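Long-range contacts in polyketide biosynthesis 3-hydroxy-3-methylglutaryl-ACP synthase PksG (Bacillus subtilis, PDB 4YXT), which catalyses the aldol condensation of an acetyl group carried by an acyl carrier protein with a beta-ketothioester polyketide intermediate on the way to the antibiotic bacillaene: residues G5-N10 / A174-E179; I74-T79 / Q122-F127; T15-V20 / M39-V44; C291-N296 / H355-Y360; P188-Y193 / K233-A238. The protein carries 1 engineered substitution. All blocks are in the same frame, centred on the assembly; numbering follows the deposited sequence.

Interaction 1 of 5, residues G5-N10 / A174-E179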
# COMPACT_ATOMS: atom_id res chain seq x y z
N GLY A 5 -16.30 -11.88 -0.04
CA GLY A 5 -16.59 -10.56 -0.51
C GLY A 5 -17.19 -9.73 0.57
O GLY A 5 -16.82 -9.84 1.72
N ILE A 6 -18.14 -8.88 0.19
CA ILE A 6 -18.59 -7.81 1.08
C ILE A 6 -19.75 -8.31 1.99
O ILE A 6 -20.79 -8.69 1.50
CB ILE A 6 -19.00 -6.54 0.27
CG1 ILE A 6 -17.87 -6.07 -0.64
CG2 ILE A 6 -19.50 -5.45 1.18
CD1 ILE A 6 -18.19 -4.85 -1.50
N GLU A 7 -19.54 -8.22 3.30
CA GLU A 7 -20.59 -8.43 4.30
C GLU A 7 -21.30 -7.12 4.62
O GLU A 7 -22.48 -7.09 4.89
CB GLU A 7 -20.00 -9.05 5.58
CG GLU A 7 -19.33 -10.38 5.26
CD GLU A 7 -18.87 -11.13 6.49
OE1 GLU A 7 -18.69 -10.51 7.55
OE2 GLU A 7 -18.68 -12.34 6.40
N ALA A 8 -20.58 -6.02 4.55
CA ALA A 8 -21.22 -4.78 4.91
C ALA A 8 -20.35 -3.66 4.34
O ALA A 8 -19.17 -3.85 4.20
CB ALA A 8 -21.33 -4.70 6.43
N MET A 9 -20.96 -2.54 3.96
CA MET A 9 -20.18 -1.37 3.51
C MET A 9 -20.92 -0.06 3.77
O MET A 9 -22.13 -0.04 3.70
CB MET A 9 -19.75 -1.48 2.02
CG MET A 9 -20.80 -1.11 0.99
SD MET A 9 -20.28 -1.51 -0.70
CE MET A 9 -18.96 -0.34 -0.95
N ASN A 10 -20.17 0.99 4.08
CA ASN A 10 -20.73 2.25 4.49
C ASN A 10 -19.94 3.44 3.99
O ASN A 10 -18.74 3.40 3.89
CB ASN A 10 -20.85 2.35 6.01
CG ASN A 10 -21.62 3.60 6.43
OD1 ASN A 10 -22.62 3.93 5.81
ND2 ASN A 10 -21.14 4.31 7.37
N ALA A 174 -16.02 2.32 3.69
CA ALA A 174 -15.42 1.30 4.48
C ALA A 174 -16.14 0.05 4.07
O ALA A 174 -17.36 0.05 3.94
CB ALA A 174 -15.61 1.59 5.96
N VAL A 175 -15.39 -1.02 3.85
CA VAL A 175 -15.91 -2.25 3.34
C VAL A 175 -15.38 -3.38 4.25
O VAL A 175 -14.17 -3.57 4.34
CB VAL A 175 -15.39 -2.51 1.91
CG1 VAL A 175 -15.81 -3.87 1.39
CG2 VAL A 175 -15.83 -1.46 0.87
N LEU A 176 -16.30 -4.13 4.87
CA LEU A 176 -16.03 -5.32 5.64
C LEU A 176 -16.11 -6.56 4.79
O LEU A 176 -17.11 -6.81 4.19
CB LEU A 176 -17.08 -5.47 6.75
CG LEU A 176 -16.82 -6.57 7.79
CD1 LEU A 176 -15.70 -6.24 8.76
CD2 LEU A 176 -18.12 -6.84 8.53
N VAL A 177 -15.04 -7.34 4.77
CA VAL A 177 -14.86 -8.42 3.86
C VAL A 177 -14.76 -9.68 4.71
O VAL A 177 -14.06 -9.72 5.76
CB VAL A 177 -13.60 -8.21 2.98
CG1 VAL A 177 -13.38 -9.36 2.02
CG2 VAL A 177 -13.66 -6.88 2.22
N GLY A 178 -15.47 -10.71 4.27
CA GLY A 178 -15.64 -11.90 5.09
C GLY A 178 -16.15 -13.11 4.37
O GLY A 178 -16.30 -13.11 3.13
N GLU A 179 -16.42 -14.16 5.14
CA GLU A 179 -16.82 -15.43 4.56
C GLU A 179 -18.33 -15.55 4.32
O GLU A 179 -18.75 -16.46 3.66
CB GLU A 179 -16.28 -16.58 5.43
CG GLU A 179 -14.76 -16.54 5.63
CD GLU A 179 -14.28 -17.62 6.58
OE1 GLU A 179 -15.16 -18.30 7.14
OE2 GLU A 179 -13.05 -17.80 6.76
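Glu7 and Ala8 share one partner, Leu176, and so form a classic beta bulge in an otherwise regular antiparallel pairing. Glu7 N donates to Leu176 O (2.9 Å) and Leu176 N to Ala8 O (3.0 Å); the extra residue shifts the register by one after the Ile6–Val177 pair. Beyond it, Asn10 and Ala174 exchange two backbone bonds, while at the far end Gly178 N binds Gly5 O and the return bond is weak. The bulge turns the extended Glu7 side chain across the other strand, where Glu7 CD lies 3.6 Å from Gly178 CA, a position without a side chain. Its buried carboxylate is met at both oxygens, OE1 by Lys137 in a salt bridge and OE2 by the backbone N of Asn180. These strands, 5-12 and 170-178, lie in the interior of the mixed nine-stranded sheet of this thiolase-like fold. On one face Val175 divides its methyls: CG1 touches Ile6 CG1 at 3.6 Å, and CG2 sits 3.8 Å from Met9 CE, which a bend at chi3 (-69°) brings alongside. Phe303 of helix 301-312 touches Met9 and Val175, and Phe121 of helix 116-130 reaches Ile6 and Val177. On the other face Ala174 rests against helix 51-64.

Interaction 2 of 5, residues I74-T79 / Q122-F127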
# COMPACT_ATOMS: atom_id res chain seq x y z
N ILE A 74 -11.85 -9.18 12.94
CA ILE A 74 -11.19 -8.33 11.95
C ILE A 74 -9.69 -8.53 12.17
O ILE A 74 -9.17 -8.08 13.19
CB ILE A 74 -11.35 -6.78 12.09
CG1 ILE A 74 -12.77 -6.27 12.31
CG2 ILE A 74 -10.76 -6.12 10.84
CD1 ILE A 74 -13.80 -6.78 11.38
N GLU A 75 -9.02 -9.18 11.24
CA GLU A 75 -7.57 -9.33 11.34
C GLU A 75 -6.69 -8.68 10.24
O GLU A 75 -5.50 -8.88 10.24
CB GLU A 75 -7.29 -10.78 11.36
CG GLU A 75 -7.58 -11.33 12.71
CD GLU A 75 -7.56 -12.81 12.69
OE1 GLU A 75 -6.73 -13.38 11.93
OE2 GLU A 75 -8.41 -13.36 13.38
N LEU A 76 -7.30 -7.96 9.30
CA LEU A 76 -6.62 -7.20 8.27
C LEU A 76 -7.28 -5.86 8.20
O LEU A 76 -8.47 -5.79 7.96
CB LEU A 76 -6.73 -7.94 6.93
CG LEU A 76 -6.12 -7.36 5.67
CD1 LEU A 76 -4.63 -7.13 5.80
CD2 LEU A 76 -6.36 -8.32 4.51
N LEU A 77 -6.55 -4.78 8.45
CA LEU A 77 -7.06 -3.48 8.22
C LEU A 77 -6.20 -2.81 7.12
O LEU A 77 -4.99 -2.69 7.28
CB LEU A 77 -7.03 -2.65 9.52
CG LEU A 77 -7.32 -1.15 9.29
CD1 LEU A 77 -8.67 -0.87 8.68
CD2 LEU A 77 -7.18 -0.33 10.54
N ILE A 78 -6.81 -2.39 6.03
CA ILE A 78 -6.07 -1.84 4.90
C ILE A 78 -6.70 -0.51 4.60
O ILE A 78 -7.89 -0.47 4.32
CB ILE A 78 -6.15 -2.70 3.61
CG1 ILE A 78 -5.48 -4.08 3.83
CG2 ILE A 78 -5.52 -2.01 2.39
CD1 ILE A 78 -5.65 -5.01 2.63
N THR A 79 -5.90 0.56 4.62
CA THR A 79 -6.39 1.85 4.25
C THR A 79 -5.86 2.16 2.87
O THR A 79 -4.68 1.97 2.58
CB THR A 79 -6.09 2.93 5.32
OG1 THR A 79 -6.73 2.57 6.54
CG2 THR A 79 -6.74 4.26 4.96
N GLN A 122 -9.25 -6.50 -3.31
CA GLN A 122 -8.75 -7.76 -3.87
C GLN A 122 -7.81 -8.49 -2.94
O GLN A 122 -7.84 -9.75 -2.84
CB GLN A 122 -8.09 -7.59 -5.22
CG GLN A 122 -9.05 -7.28 -6.31
CD GLN A 122 -10.22 -8.25 -6.43
OE1 GLN A 122 -10.17 -9.41 -5.97
NE2 GLN A 122 -11.29 -7.78 -7.09
N MET A 123 -7.00 -7.75 -2.23
CA MET A 123 -6.05 -8.38 -1.37
C MET A 123 -6.84 -8.94 -0.18
O MET A 123 -6.51 -10.00 0.27
CB MET A 123 -4.96 -7.43 -0.90
CG MET A 123 -4.07 -6.90 -2.00
SD MET A 123 -3.09 -8.10 -2.96
CE MET A 123 -4.03 -8.12 -4.49
N ALA A 124 -7.91 -8.27 0.23
CA ALA A 124 -8.67 -8.71 1.38
C ALA A 124 -9.45 -9.98 0.98
O ALA A 124 -9.52 -10.88 1.77
CB ALA A 124 -9.63 -7.67 1.83
N VAL A 125 -9.94 -10.04 -0.27
CA VAL A 125 -10.59 -11.24 -0.79
C VAL A 125 -9.65 -12.45 -0.79
O VAL A 125 -10.05 -13.55 -0.38
CB VAL A 125 -11.18 -11.02 -2.20
CG1 VAL A 125 -11.68 -12.34 -2.76
CG2 VAL A 125 -12.33 -10.02 -2.16
N ASN A 126 -8.42 -12.27 -1.26
CA ASN A 126 -7.43 -13.36 -1.22
C ASN A 126 -7.02 -13.78 0.20
O ASN A 126 -6.69 -14.92 0.42
CB ASN A 126 -6.22 -13.06 -2.07
CG ASN A 126 -6.58 -12.81 -3.53
OD1 ASN A 126 -7.65 -13.20 -3.99
ND2 ASN A 126 -5.69 -12.12 -4.26
N PHE A 127 -7.05 -12.87 1.15
CA PHE A 127 -6.83 -13.27 2.53
C PHE A 127 -7.96 -14.26 2.90
O PHE A 127 -7.67 -15.34 3.40
CB PHE A 127 -6.72 -12.05 3.46
CG PHE A 127 -6.74 -12.36 4.95
CD1 PHE A 127 -5.74 -13.13 5.55
CD2 PHE A 127 -7.78 -11.93 5.75
CE1 PHE A 127 -5.76 -13.40 6.93
CE2 PHE A 127 -7.81 -12.21 7.13
CZ PHE A 127 -6.79 -12.94 7.71
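Strand 74-79 and helix 122-127 run almost antiparallel (170°) with their axes 9.9 Å apart, and they come closest at Leu76 and Ala124, whose CA atoms are 7.3 Å from each other. No hydrogen bond crosses the interface; its centre is a single methyl group. Leu76 holds CG anti to its backbone N (chi1 179°), which carries CD2 up to the helix, 3.9 Å from Ala124 CA and equally far from Phe127 CB. The Leu76 and Phe127 side chains slide past each other in opposite directions, the phenyl group reaching back toward the strand. There Glu75 OE1 lies near the ring plane, at the edge, 4.2 Å from Phe127 CZ. Ser133 bonds that carboxylate, and Arg234 and Tyr193 of the second subunit reach it too. One turn earlier on the helix, Ile78 CD1 touches Met123 CB at 4.3 Å, while the rest of the methionine turns away; the residue packs on Phe108 of the second subunit. Helix 116-130 begins just after Cys114, probably the acyl-thioester nucleophile, and links the parallel strands 106-111 and 137-145 over the strand lying between them, 74-80: a beta-alpha-beta crossover within the thiolase-like fold.

Interaction 3 of 5, residues T15-V20 / M39-V44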
# COMPACT_ATOMS: atom_id res chain seq x y z
N THR A 15 -19.19 16.10 6.40
CA THR A 15 -20.11 16.72 7.32
C THR A 15 -20.60 18.04 6.68
O THR A 15 -21.50 18.69 7.20
CB THR A 15 -19.38 17.02 8.63
OG1 THR A 15 -18.24 17.79 8.34
CG2 THR A 15 -18.85 15.79 9.26
N ALA A 16 -20.02 18.43 5.55
CA ALA A 16 -20.37 19.69 4.89
C ALA A 16 -20.33 19.48 3.40
O ALA A 16 -19.50 18.72 2.90
CB ALA A 16 -19.42 20.80 5.29
N TYR A 17 -21.23 20.14 2.68
CA TYR A 17 -21.18 20.09 1.21
C TYR A 17 -21.31 21.44 0.60
O TYR A 17 -21.53 22.43 1.32
CB TYR A 17 -22.22 19.16 0.65
CG TYR A 17 -23.63 19.65 0.71
CD1 TYR A 17 -24.26 20.12 -0.44
CD2 TYR A 17 -24.35 19.66 1.91
CE1 TYR A 17 -25.56 20.57 -0.42
CE2 TYR A 17 -25.67 20.12 1.96
CZ TYR A 17 -26.26 20.58 0.77
OH TYR A 17 -27.53 21.04 0.76
N LEU A 18 -21.08 21.49 -0.72
CA LEU A 18 -21.31 22.69 -1.52
C LEU A 18 -22.26 22.39 -2.64
O LEU A 18 -22.21 21.32 -3.25
CB LEU A 18 -20.00 23.25 -2.09
CG LEU A 18 -20.14 24.64 -2.71
CD1 LEU A 18 -20.14 25.72 -1.62
CD2 LEU A 18 -19.04 24.87 -3.73
N ASP A 19 -23.18 23.31 -2.91
CA ASP A 19 -24.00 23.15 -4.09
C ASP A 19 -23.17 23.60 -5.30
O ASP A 19 -22.75 24.73 -5.41
CB ASP A 19 -25.30 23.92 -4.00
CG ASP A 19 -26.21 23.66 -5.20
OD1 ASP A 19 -26.31 22.51 -5.68
OD2 ASP A 19 -26.85 24.62 -5.64
N VAL A 20 -22.94 22.67 -6.19
CA VAL A 20 -22.00 22.87 -7.27
C VAL A 20 -22.62 23.59 -8.48
O VAL A 20 -21.89 24.11 -9.32
CB VAL A 20 -21.33 21.50 -7.58
CG1 VAL A 20 -21.02 21.29 -9.03
CG2 VAL A 20 -20.06 21.40 -6.75
N MET A 39 -23.01 16.71 -12.23
CA MET A 39 -22.68 16.75 -10.81
C MET A 39 -23.58 17.76 -10.08
O MET A 39 -24.06 18.69 -10.69
CB MET A 39 -21.20 17.07 -10.64
CG MET A 39 -20.30 15.96 -11.20
SD MET A 39 -20.61 14.26 -10.58
CE MET A 39 -19.19 14.06 -9.50
N LYS A 40 -23.85 17.56 -8.79
CA LYS A 40 -24.77 18.47 -8.06
C LYS A 40 -24.20 18.94 -6.77
O LYS A 40 -24.40 20.07 -6.42
CB LYS A 40 -26.14 17.81 -7.78
CG LYS A 40 -26.74 17.04 -8.95
CD LYS A 40 -27.75 16.01 -8.47
CE LYS A 40 -29.11 16.65 -8.20
NZ LYS A 40 -30.15 15.58 -7.92
N GLU A 41 -23.53 18.07 -6.03
CA GLU A 41 -22.95 18.49 -4.80
C GLU A 41 -21.58 17.89 -4.71
O GLU A 41 -21.29 16.89 -5.31
CB GLU A 41 -23.81 18.01 -3.61
CG GLU A 41 -25.28 18.42 -3.68
CD GLU A 41 -26.18 17.58 -2.79
OE1 GLU A 41 -25.97 16.35 -2.68
OE2 GLU A 41 -27.13 18.13 -2.21
N LYS A 42 -20.70 18.55 -3.99
CA LYS A 42 -19.45 17.95 -3.58
C LYS A 42 -19.34 18.09 -2.07
O LYS A 42 -19.68 19.16 -1.53
CB LYS A 42 -18.27 18.59 -4.29
CG LYS A 42 -18.06 20.09 -4.03
CD LYS A 42 -16.82 20.51 -4.81
CE LYS A 42 -16.22 21.80 -4.27
NZ LYS A 42 -14.82 21.94 -4.78
N ALA A 43 -18.92 17.02 -1.39
CA ALA A 43 -18.48 17.12 -0.01
C ALA A 43 -17.26 18.00 0.08
O ALA A 43 -16.43 18.01 -0.82
CB ALA A 43 -18.14 15.74 0.51
N VAL A 44 -17.11 18.74 1.18
CA VAL A 44 -15.92 19.57 1.42
C VAL A 44 -15.37 19.27 2.83
O VAL A 44 -16.03 19.50 3.86
CB VAL A 44 -16.22 21.08 1.25
CG1 VAL A 44 -14.94 21.92 1.35
CG2 VAL A 44 -16.94 21.36 -0.08
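Lys42 and Val20 make the tight side of this contact, where the aliphatic chain of Lys42 lies against a methyl branch of Val20 on the buried face of a short antiparallel ribbon. The two side chains cross at about a right angle, with Val20 CG2 3.6 Å from Lys42 CG. From CG onward the lysine is extended, which carries NZ past the valine to Glu165 O and Tyr367 OH, so its buried ammonium has partners. Leu18 CB lies on the same face, 4.1 Å from Val44 CG2. Beneath them the backbone is laced by four bonds. Leu18 and Lys42 form the hydrogen-bonded pair, Leu18 N to Lys42 O being the shorter (2.8 Å) and Lys42 N to Leu18 O the longer (3.2 Å). At the ends, Val44 N reaches Ala16 O, and Val20 N reaches Lys40 O. Strands 16-19 and 41-43, linked by helices 20-27 and 31-37, form a three-stranded sheet with 360-361, separate from the large central one. Its more open face is looser. Here Tyr17 crosses Glu41 obliquely, ring and carboxylate planes 59° apart, with Tyr17 CE1 3.4 Å from Glu41 OE2. Rather than bonding the tyrosine, Glu41 directs OE1 to Arg293 and Arg359. Asp19, at the N-cap of helix 20-27, places OD1 3.2 Å from Lys40 O; both are acceptors, so this close approach is not a hydrogen bond. The Lys40 side chain is exposed to solvent.

Interaction 4 of 5, residues C291-N296 / H355-Y360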
# COMPACT_ATOMS: atom_id res chain seq x y z
N CYS A 291 -22.60 9.36 -6.15
CA CYS A 291 -21.44 9.99 -6.72
C CYS A 291 -21.72 11.45 -7.05
O CYS A 291 -20.89 12.30 -6.80
CB CYS A 291 -20.99 9.21 -7.97
SG CYS A 291 -20.38 7.56 -7.52
N GLN A 292 -22.91 11.72 -7.56
CA GLN A 292 -23.31 13.08 -7.85
C GLN A 292 -23.45 13.98 -6.64
O GLN A 292 -23.59 15.17 -6.82
CB GLN A 292 -24.70 13.09 -8.47
CG GLN A 292 -24.78 12.45 -9.83
CD GLN A 292 -26.12 12.74 -10.44
OE1 GLN A 292 -26.34 13.84 -10.95
NE2 GLN A 292 -27.05 11.79 -10.35
N ARG A 293 -23.48 13.42 -5.44
CA ARG A 293 -23.70 14.22 -4.25
C ARG A 293 -22.45 14.38 -3.41
O ARG A 293 -22.36 15.29 -2.55
CB ARG A 293 -24.85 13.63 -3.44
CG ARG A 293 -26.16 13.52 -4.20
CD ARG A 293 -27.30 12.94 -3.34
NE ARG A 293 -27.52 13.84 -2.22
CZ ARG A 293 -28.29 13.61 -1.19
NH1 ARG A 293 -28.94 12.47 -1.05
NH2 ARG A 293 -28.34 14.54 -0.25
N VAL A 294 -21.45 13.56 -3.70
CA VAL A 294 -20.15 13.64 -3.00
C VAL A 294 -18.97 14.21 -3.81
O VAL A 294 -18.07 14.90 -3.29
CB VAL A 294 -19.82 12.24 -2.43
CG1 VAL A 294 -18.72 12.33 -1.40
CG2 VAL A 294 -21.05 11.69 -1.73
N GLY A 295 -18.96 13.92 -5.09
CA GLY A 295 -17.83 14.31 -5.92
C GLY A 295 -16.94 13.12 -6.23
O GLY A 295 -17.31 12.00 -5.97
N ASN A 296 -15.83 13.39 -6.89
CA ASN A 296 -14.80 12.42 -7.12
C ASN A 296 -14.07 12.18 -5.81
O ASN A 296 -13.38 13.07 -5.27
CB ASN A 296 -13.79 12.92 -8.18
CG ASN A 296 -12.60 11.97 -8.34
OD1 ASN A 296 -12.67 10.76 -8.08
ND2 ASN A 296 -11.48 12.54 -8.75
N HIS A 355 -27.89 9.87 5.64
CA HIS A 355 -26.71 10.60 6.06
C HIS A 355 -26.33 11.76 5.11
O HIS A 355 -25.99 12.87 5.54
CB HIS A 355 -25.53 9.64 6.25
CG HIS A 355 -24.22 10.31 6.06
ND1 HIS A 355 -23.34 9.96 5.06
CD2 HIS A 355 -23.67 11.36 6.71
CE1 HIS A 355 -22.29 10.76 5.11
NE2 HIS A 355 -22.47 11.63 6.08
N LEU A 356 -26.36 11.51 3.80
CA LEU A 356 -26.01 12.55 2.85
C LEU A 356 -27.00 13.74 2.94
O LEU A 356 -26.60 14.94 2.85
CB LEU A 356 -26.01 11.99 1.44
CG LEU A 356 -24.95 10.91 1.12
CD1 LEU A 356 -25.17 10.33 -0.25
CD2 LEU A 356 -23.57 11.47 1.22
N ASP A 357 -28.29 13.43 3.13
CA ASP A 357 -29.25 14.51 3.38
C ASP A 357 -28.93 15.42 4.60
O ASP A 357 -29.40 16.54 4.64
CB ASP A 357 -30.68 13.99 3.56
CG ASP A 357 -31.17 13.17 2.39
OD1 ASP A 357 -30.71 13.38 1.24
OD2 ASP A 357 -32.01 12.29 2.65
N ARG A 358 -28.14 14.95 5.60
CA ARG A 358 -27.95 15.76 6.83
C ARG A 358 -26.70 16.56 6.88
O ARG A 358 -26.37 17.11 7.93
CB ARG A 358 -28.01 14.92 8.11
CG ARG A 358 -28.81 13.63 7.97
CD ARG A 358 -29.79 13.39 9.11
NE ARG A 358 -31.03 12.78 8.62
CZ ARG A 358 -31.99 12.26 9.38
NH1 ARG A 358 -31.88 12.25 10.70
NH2 ARG A 358 -33.08 11.75 8.82
N ARG A 359 -25.98 16.68 5.77
CA ARG A 359 -24.75 17.46 5.81
C ARG A 359 -25.07 18.92 5.77
O ARG A 359 -26.12 19.32 5.24
CB ARG A 359 -23.81 17.10 4.64
CG ARG A 359 -23.41 15.64 4.57
CD ARG A 359 -22.73 15.31 3.25
NE ARG A 359 -23.68 15.41 2.13
CZ ARG A 359 -23.36 15.34 0.84
NH1 ARG A 359 -22.08 15.12 0.48
NH2 ARG A 359 -24.33 15.46 -0.10
N TYR A 360 -24.14 19.72 6.29
CA TYR A 360 -24.27 21.16 6.34
C TYR A 360 -23.86 21.80 5.05
O TYR A 360 -22.75 21.58 4.55
CB TYR A 360 -23.36 21.69 7.43
CG TYR A 360 -23.44 23.17 7.70
CD1 TYR A 360 -24.31 23.67 8.66
CD2 TYR A 360 -22.60 24.05 7.06
CE1 TYR A 360 -24.36 25.02 8.95
CE2 TYR A 360 -22.63 25.39 7.34
CZ TYR A 360 -23.52 25.88 8.28
OH TYR A 360 -23.54 27.24 8.55
O HOH W 1 -26.87 16.49 0.31
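Arg293 and Asp357 form the one salt bridge of the contact: NH1 and NH2 of the guanidinium converge end-on upon Asp357 OD1, each at 3.0 Å. NH2 meets OD1 on its anti lone pair, which points away from the other oxygen, whereas NH1 comes from the syn side and 30° out of the carboxylate plane, the two flat groups being 23° apart. A second fork is made to a backbone carbonyl. Arg359 NH1 and NH2 both reach Arg293 O, at 3.0 Å and 3.1 Å, from one face of the carbonyl plane, and Arg359 NE is tied to Leu356 O, which fixes the guanidinium between the C-terminal ends of two short helices. Carbonyls at helix ends probably favour its positive charge. Water 1 joins Arg359 NH2 to Leu356 O. Apolar contact comes from Leu356: its CB lies over one face of the Arg293 guanidinium, 3.7 Å above the plane, and CD2 sits over the centre of that of Arg359. Leu356 CD2 also meets Val294 CG2 at 3.9 Å. Arg359 NH1 also binds Gly13 O. Thus helices 291-294 and 352-357 are joined beside strand 41-43, against which Val294 and Arg359 pack, with helix 301-312 touching Val294 as well.

Interaction 5 of 5, residues P188-Y193 / K233-A238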
# COMPACT_ATOMS: atom_id res chain seq x y z
N PRO A 188 -14.92 -15.67 -8.06
CA PRO A 188 -13.48 -15.83 -7.83
C PRO A 188 -12.70 -16.12 -9.09
O PRO A 188 -13.04 -17.08 -9.82
CB PRO A 188 -13.37 -17.02 -6.85
CG PRO A 188 -14.71 -17.70 -6.86
CD PRO A 188 -15.73 -16.76 -7.46
N GLY A 189 -11.67 -15.30 -9.32
CA GLY A 189 -10.78 -15.41 -10.49
C GLY A 189 -11.33 -14.73 -11.73
O GLY A 189 -10.67 -14.69 -12.77
N ALA A 190 -12.55 -14.22 -11.63
CA ALA A 190 -13.24 -13.49 -12.69
C ALA A 190 -12.79 -12.02 -12.63
O ALA A 190 -13.49 -11.14 -12.06
CB ALA A 190 -14.74 -13.59 -12.48
N ASN A 191 -11.60 -11.79 -13.16
CA ASN A 191 -10.82 -10.54 -12.96
C ASN A 191 -9.99 -10.27 -14.21
O ASN A 191 -9.21 -11.13 -14.62
CB ASN A 191 -9.81 -10.68 -11.77
CG ASN A 191 -10.51 -11.00 -10.46
OD1 ASN A 191 -10.81 -10.12 -9.66
ND2 ASN A 191 -10.81 -12.27 -10.27
N GLY A 192 -10.15 -9.09 -14.80
CA GLY A 192 -9.28 -8.65 -15.85
C GLY A 192 -8.60 -7.39 -15.37
O GLY A 192 -9.23 -6.33 -15.33
N TYR A 193 -7.33 -7.51 -14.99
CA TYR A 193 -6.55 -6.35 -14.52
C TYR A 193 -5.55 -5.96 -15.59
O TYR A 193 -5.09 -6.80 -16.37
CB TYR A 193 -5.84 -6.66 -13.17
CG TYR A 193 -5.43 -8.12 -12.91
CD1 TYR A 193 -6.11 -8.90 -11.98
CD2 TYR A 193 -4.34 -8.73 -13.58
CE1 TYR A 193 -5.76 -10.24 -11.72
CE2 TYR A 193 -3.98 -10.06 -13.31
CZ TYR A 193 -4.68 -10.81 -12.35
OH TYR A 193 -4.35 -12.17 -12.06
N LYS A 233 -11.31 -13.22 -21.54
CA LYS A 233 -10.36 -14.29 -21.80
C LYS A 233 -10.36 -15.30 -20.66
O LYS A 233 -10.15 -16.44 -20.90
CB LYS A 233 -8.97 -13.75 -22.10
CG LYS A 233 -8.97 -12.81 -23.29
CD LYS A 233 -7.57 -12.48 -23.79
CE LYS A 233 -7.64 -11.64 -25.05
NZ LYS A 233 -6.53 -11.95 -25.98
N ARG A 234 -10.67 -14.86 -19.44
CA ARG A 234 -10.75 -15.74 -18.28
C ARG A 234 -12.15 -16.33 -18.00
O ARG A 234 -12.26 -17.32 -17.31
CB ARG A 234 -10.25 -14.97 -17.05
CG ARG A 234 -8.74 -14.79 -17.05
CD ARG A 234 -8.30 -13.66 -16.12
NE ARG A 234 -6.88 -13.38 -16.20
CZ ARG A 234 -5.95 -13.71 -15.30
NH1 ARG A 234 -6.21 -14.32 -14.15
NH2 ARG A 234 -4.71 -13.36 -15.56
N VAL A 235 -13.19 -15.70 -18.53
CA VAL A 235 -14.56 -16.04 -18.18
C VAL A 235 -15.36 -16.30 -19.49
O VAL A 235 -16.10 -15.43 -20.00
CB VAL A 235 -15.23 -14.94 -17.33
CG1 VAL A 235 -16.64 -15.37 -16.97
CG2 VAL A 235 -14.39 -14.62 -16.09
N PRO A 236 -15.20 -17.52 -20.03
CA PRO A 236 -15.72 -17.77 -21.35
C PRO A 236 -17.20 -17.61 -21.30
O PRO A 236 -17.83 -18.00 -20.30
CB PRO A 236 -15.32 -19.22 -21.62
CG PRO A 236 -15.23 -19.85 -20.25
CD PRO A 236 -14.69 -18.74 -19.38
N GLY A 237 -17.75 -16.98 -22.33
CA GLY A 237 -19.16 -16.69 -22.41
C GLY A 237 -19.48 -15.30 -21.91
O GLY A 237 -20.63 -14.88 -22.00
N ALA A 238 -18.48 -14.56 -21.41
CA ALA A 238 -18.80 -13.29 -20.74
C ALA A 238 -19.34 -12.31 -21.75
O ALA A 238 -18.71 -12.06 -22.77
CB ALA A 238 -17.58 -12.74 -20.02
O HOH W 2 -8.37 -15.71 -12.94
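Arg234, the last residue of helix 213-234, stretches along strand 184-195 to Tyr193, while Val235 just after it meets Ala190, the centre of an inverse gamma turn. The contact thus joins a helix terminus, followed by a type II beta turn from Val235 to Ala238, to a strand of the large mixed sheet, beside the second subunit. Arg234 contributes by far the greatest buried area. Its chain is extended from CG to NE (chi3 -174°), so the methylenes run past the backbone and CD comes 3.1 Å from Asn191 O. Farther out the guanidinium crosses the Tyr193 side chain at about a right angle, its plane 59° from that of the phenol ring. Tyr193 CZ lies over one face of the guanidinium, yet Tyr193 OH and Arg234 NH1, 3.5 Å apart, make no hydrogen bond. Both polar ends turn instead to the second subunit: Arg234 NH1 bonds Ser133 and NH2 forms a salt bridge with Glu75 there, the same glutamate that accepts Tyr193 OH. The dimer interface therefore fixes the ends of both side chains. Arg234 NH1 also donates to the oxygen of water 2 (2.8 Å), which lies in the guanidinium plane; a link from this water to Gly189 O is doubtful. At the helix end, Val235 adds the apolar part. With chi1 at -178° its CG2 stands beside the backbone N, opposite the carbonyl carbon, and from there Val235 CG2 lies 3.8 Å from both Ala190 CA and Ala190 CB.

In the fold
Interactions 1 and 2 are buried and share the large mixed sheet: the first pairs two of its strands by backbone bonds, the second lays a helix on it mainly through apolar side chains, without a hydrogen bond, and they touch where Leu176 meets Ile74. Interaction 5 reaches the same sheet nearer the protein surface; like interaction 2 it borders the second subunit, where its arginine and tyrosine meet the glutamate of interaction 2 from the other chain. Interactions 3 and 4 lie across the chain's centre from interaction 2, their own centres 6 Å apart. Interaction 3 is partly buried and held by strand bonds; interaction 4, mostly buried, relies on arginines gripping a carboxylate and a carbonyl.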